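Local structure of 3-dehydroquinate dehydratase (Clostridium difficile, 4H3D) at residues E50-V53 with D54-E57; N61-E64 with V65-L69. The protein catalyses the cis-dehydration of 3-dehydroquinate to 3-dehydroshikimate through an imine (Schiff-base) intermediate, the third step of the chorismate pathway to the aromatic amino acids. All blocks are in the same frame, centred on the assembly; numbering follows the deposited sequence. Where two conformers were deposited one is given.

Both contacts belong to one beta-alpha-beta unit of the TIM barrel, made of strand 48-52, helix 62-76 and strand 81-84, and they follow in series along the chain. Contact 1 (50-53 with 54-57) is where the barrel strand ends and the chain turns outward; contact 2 (61-64 with 65-69) is the start of the helix that packs outside that strand. Their centres lie about 11 Å apart, and they touch: Trp51 and Phe56 of contact 1 pack against Val65 and Val68 of contact 2. The inner end, with Glu50, Trp51 and Arg52, belongs to the 3-dehydroquinate site, whereas contact 2 lies further out, about 21 Å from the centre of the chain.

Contact 1 (E50-V53 with D54-E57); sequences EWRV and DFFE
Phe55 N bonds back to Arg52 O (3.3 Å) and Phe56 N to Val53 O (2.9 Å), two successive i to i+3 bonds that wind the chain into a short 3-10 turn directly after strand 48-52. Both donors stand well above the plane of the carbonyl they reach, and Arg52 itself is the centre of an inverse gamma turn closed by a weak bond from Val53 N to Trp51 O. The tight winding brings the side chain of Asp54 back beside that of Arg52. The guanidinium meets the carboxylate side-on: NE of Arg52 lies 2.8 Å from Asp54 OD1 and NH2 of Arg52 2.9 Å from Asp54 OD2. Both bonds are almost straight and use syn lone pairs, with the two planes only 11° apart. Arg52 gets there by bending at chi2 and chi3, which swings the guanidinium round beside the carboxylate. Phe55 CE2 then lies over one guanidinium face, 3.5 Å from Arg52 NH2, the ring inclined 42° to that group. The carboxylate is also gripped by Arg86 N at OD1 and Glu93 N at OD2, so Asp54, itself held by two backbone amides, probably helps to position Arg52, which binds 3-dehydroquinate, close to Arg86 of the same site. Away from this polar cluster, Trp51 and Phe56 meet obliquely, ring planes at 58°, and Val53 CG2 lies over one indole face, out toward the rim. Trp51 and Phe56 fit between helices 31-41 and 62-76, while Val53 reaches Phe83 on neighbouring strand 81-84.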
# COMPACT_ATOMS: atom_id res chain seq x y z
N GLU B 50 22.57 3.13 -3.47
CA GLU B 50 22.73 4.29 -4.35
C GLU B 50 23.65 5.28 -3.69
O GLU B 50 23.43 5.65 -2.54
CB GLU B 50 21.37 4.97 -4.61
CG GLU B 50 21.48 6.31 -5.39
CD GLU B 50 20.12 7.01 -5.59
OE1 GLU B 50 19.36 7.13 -4.61
OE2 GLU B 50 19.84 7.43 -6.74
N TRP B 51 24.69 5.71 -4.38
CA TRP B 51 25.52 6.79 -3.87
C TRP B 51 25.07 8.08 -4.51
O TRP B 51 25.23 8.28 -5.73
CB TRP B 51 27.01 6.53 -4.11
CG TRP B 51 27.88 7.63 -3.57
CD1 TRP B 51 27.59 8.48 -2.54
CD2 TRP B 51 29.24 7.94 -3.98
NE1 TRP B 51 28.65 9.34 -2.32
CE2 TRP B 51 29.68 9.02 -3.17
CE3 TRP B 51 30.11 7.43 -4.93
CZ2 TRP B 51 30.93 9.59 -3.30
CZ3 TRP B 51 31.36 8.00 -5.06
CH2 TRP B 51 31.75 9.07 -4.26
N ARG B 52 24.46 8.96 -3.68
CA ARG B 52 24.02 10.28 -4.10
C ARG B 52 25.21 11.18 -3.95
O ARG B 52 25.36 11.85 -2.94
CB ARG B 52 22.85 10.79 -3.23
CG ARG B 52 21.47 10.27 -3.65
CD ARG B 52 21.00 10.95 -4.90
NE ARG B 52 20.98 12.41 -4.71
CZ ARG B 52 19.95 13.09 -4.21
NH1 ARG B 52 18.83 12.45 -3.85
NH2 ARG B 52 20.02 14.41 -4.07
N VAL B 53 26.04 11.18 -4.99
CA VAL B 53 27.32 11.87 -4.99
C VAL B 53 27.19 13.40 -4.98
O VAL B 53 28.13 14.10 -4.61
CB VAL B 53 28.17 11.39 -6.19
CG1 VAL B 53 27.62 11.95 -7.50
CG2 VAL B 53 29.65 11.76 -6.01
N ASP B 54 26.03 13.93 -5.38
CA ASP B 54 25.82 15.40 -5.32
C ASP B 54 25.90 15.94 -3.88
O ASP B 54 26.09 17.13 -3.70
CB ASP B 54 24.52 15.82 -5.98
CG ASP B 54 23.33 15.09 -5.43
OD1 ASP B 54 23.20 13.86 -5.70
OD2 ASP B 54 22.50 15.73 -4.77
N PHE B 55 25.77 15.08 -2.86
CA PHE B 55 25.97 15.51 -1.44
C PHE B 55 27.46 15.57 -1.07
O PHE B 55 27.86 16.26 -0.12
CB PHE B 55 25.30 14.56 -0.43
CG PHE B 55 23.79 14.69 -0.34
CD1 PHE B 55 23.20 15.58 0.57
CD2 PHE B 55 22.96 13.88 -1.10
CE1 PHE B 55 21.82 15.68 0.68
CE2 PHE B 55 21.57 13.98 -1.00
CZ PHE B 55 21.00 14.87 -0.11
N PHE B 56 28.29 14.83 -1.78
CA PHE B 56 29.73 14.78 -1.50
C PHE B 56 30.37 16.16 -1.75
O PHE B 56 30.33 16.66 -2.87
CB PHE B 56 30.37 13.69 -2.35
CG PHE B 56 31.84 13.52 -2.13
CD1 PHE B 56 32.35 13.32 -0.85
CD2 PHE B 56 32.71 13.49 -3.22
CE1 PHE B 56 33.72 13.15 -0.65
CE2 PHE B 56 34.10 13.32 -3.02
CZ PHE B 56 34.59 13.14 -1.74
N GLU B 57 30.95 16.76 -0.71
CA GLU B 57 31.51 18.13 -0.82
C GLU B 57 32.61 18.29 -1.87
O GLU B 57 32.74 19.36 -2.46
CB GLU B 57 31.98 18.68 0.54
CG GLU B 57 30.83 18.91 1.50
CD GLU B 57 31.24 19.63 2.77
OE1 GLU B 57 30.32 20.00 3.54
OE2 GLU B 57 32.45 19.82 3.01

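Contact 2 (N61-E64 with V65-L69); sequences NIKE and VKEVL
Glu64 O takes a bond from Val68 N (3.2 Å) and a second from a water 2.7 Å away, which in one of the two conformers of Glu67 also makes a weak, long and doubtful bond to Glu67 OE1. The carbonyl thus serves the helix and still holds a solvent molecule. One turn earlier, Asn61 O accepts from Val65 N (3.1 Å) and more weakly from Glu64 N, and Asn61 OD1 receives that same Glu64 N-H at 3.3 Å. This makes Asn61 the N-cap of helix 62-76: its side-chain oxygen accepts a first-turn amide that has no i-4 carbonyl within the helix, adding to the weak bond to Asn61 O. Ile62 O to Lys66 N and Lys63 O to Glu67 N continue the i to i+4 pattern of an alpha helix, here the one linking strands 48-52 and 81-84 in the classic crossover of a TIM barrel. On the side turned toward helix 98-110, the aliphatic chain of Lys66 runs out past Ile62, CE of Lys66 lying 4.0 Å from Ile62 CG1. With CG beside its own backbone N (chi1 -73°) and every later torsion extended, Lys66 carries NZ to Glu107 of that helix, where it forms a salt bridge; Ile62 packs below on Leu104 and Ile108. Further round, Glu67, with CG beside its own backbone N and the chain extended beyond, runs alongside the preceding turn. In the conformer described, one of two, its CG comes close to Lys63 O and its carboxylate passes Lys63 CG without meeting the lysine's charge, details that remain doubtful. Val65 also packs on Ile108 of helix 98-110, and Val68 touches Ile34 of helix 31-41.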
# COMPACT_ATOMS: atom_id res chain seq x y z
N ASN B 61 36.03 17.29 -7.76
CA ASN B 61 37.34 16.72 -7.95
C ASN B 61 37.22 15.22 -8.20
O ASN B 61 36.97 14.42 -7.28
CB ASN B 61 38.20 17.00 -6.75
CG ASN B 61 39.64 16.71 -7.00
OD1 ASN B 61 40.04 15.56 -7.11
ND2 ASN B 61 40.45 17.78 -7.12
N ILE B 62 37.41 14.84 -9.46
CA ILE B 62 37.20 13.46 -9.88
C ILE B 62 38.08 12.47 -9.11
O ILE B 62 37.65 11.37 -8.80
CB ILE B 62 37.39 13.31 -11.43
CG1 ILE B 62 36.92 11.95 -11.90
CG2 ILE B 62 38.84 13.55 -11.82
CD1 ILE B 62 35.48 11.71 -11.62
N LYS B 63 39.31 12.87 -8.80
CA LYS B 63 40.21 12.02 -8.06
C LYS B 63 39.67 11.67 -6.66
O LYS B 63 39.78 10.52 -6.21
CB LYS B 63 41.60 12.67 -7.96
CG LYS B 63 42.63 11.83 -7.25
CD LYS B 63 44.02 12.48 -7.34
CE LYS B 63 45.04 11.63 -6.67
NZ LYS B 63 46.39 12.25 -6.67
N GLU B 64 39.10 12.66 -5.97
CA GLU B 64 38.54 12.43 -4.62
C GLU B 64 37.25 11.60 -4.70
O GLU B 64 36.99 10.76 -3.83
CB GLU B 64 38.35 13.77 -3.87
CG GLU B 64 39.71 14.41 -3.48
CD GLU B 64 39.63 15.87 -2.99
OE1 GLU B 64 40.48 16.26 -2.17
OE2 GLU B 64 38.75 16.62 -3.44
N VAL B 65 36.48 11.80 -5.77
CA VAL B 65 35.28 11.00 -5.99
C VAL B 65 35.70 9.53 -6.18
O VAL B 65 35.07 8.62 -5.61
CB VAL B 65 34.49 11.43 -7.24
CG1 VAL B 65 33.36 10.40 -7.54
CG2 VAL B 65 33.92 12.87 -7.07
N LYS B 66 36.73 9.30 -6.98
CA LYS B 66 37.23 7.93 -7.21
C LYS B 66 37.75 7.28 -5.92
O LYS B 66 37.51 6.10 -5.68
CB LYS B 66 38.30 7.89 -8.29
CG LYS B 66 37.76 8.09 -9.73
CD LYS B 66 38.90 7.95 -10.74
CE LYS B 66 38.44 8.25 -12.15
NZ LYS B 66 39.57 8.19 -13.12
N GLU B 67 38.45 8.06 -5.10
CA GLU B 67 38.99 7.57 -3.83
C GLU B 67 37.88 7.00 -2.94
O GLU B 67 38.03 5.91 -2.38
CB GLU B 67 39.72 8.70 -3.07
CG GLU B 67 41.00 9.20 -3.73
CD GLU B 67 41.69 10.31 -2.94
OE1 GLU B 67 41.44 10.42 -1.72
OE2 GLU B 67 42.48 11.06 -3.52
N VAL B 68 36.77 7.73 -2.83
CA VAL B 68 35.63 7.27 -2.03
C VAL B 68 35.04 6.01 -2.65
O VAL B 68 34.76 5.03 -1.95
CB VAL B 68 34.55 8.36 -1.90
CG1 VAL B 68 33.32 7.81 -1.17
CG2 VAL B 68 35.10 9.57 -1.18
N LEU B 69 34.88 6.03 -3.95
CA LEU B 69 34.32 4.89 -4.67
C LEU B 69 35.13 3.60 -4.40
O LEU B 69 34.52 2.54 -4.18
CB LEU B 69 34.29 5.18 -6.15
CG LEU B 69 33.62 4.16 -7.05
CD1 LEU B 69 32.18 3.92 -6.59
CD2 LEU B 69 33.69 4.63 -8.51
O HOH W 1 38.08 11.34 -1.43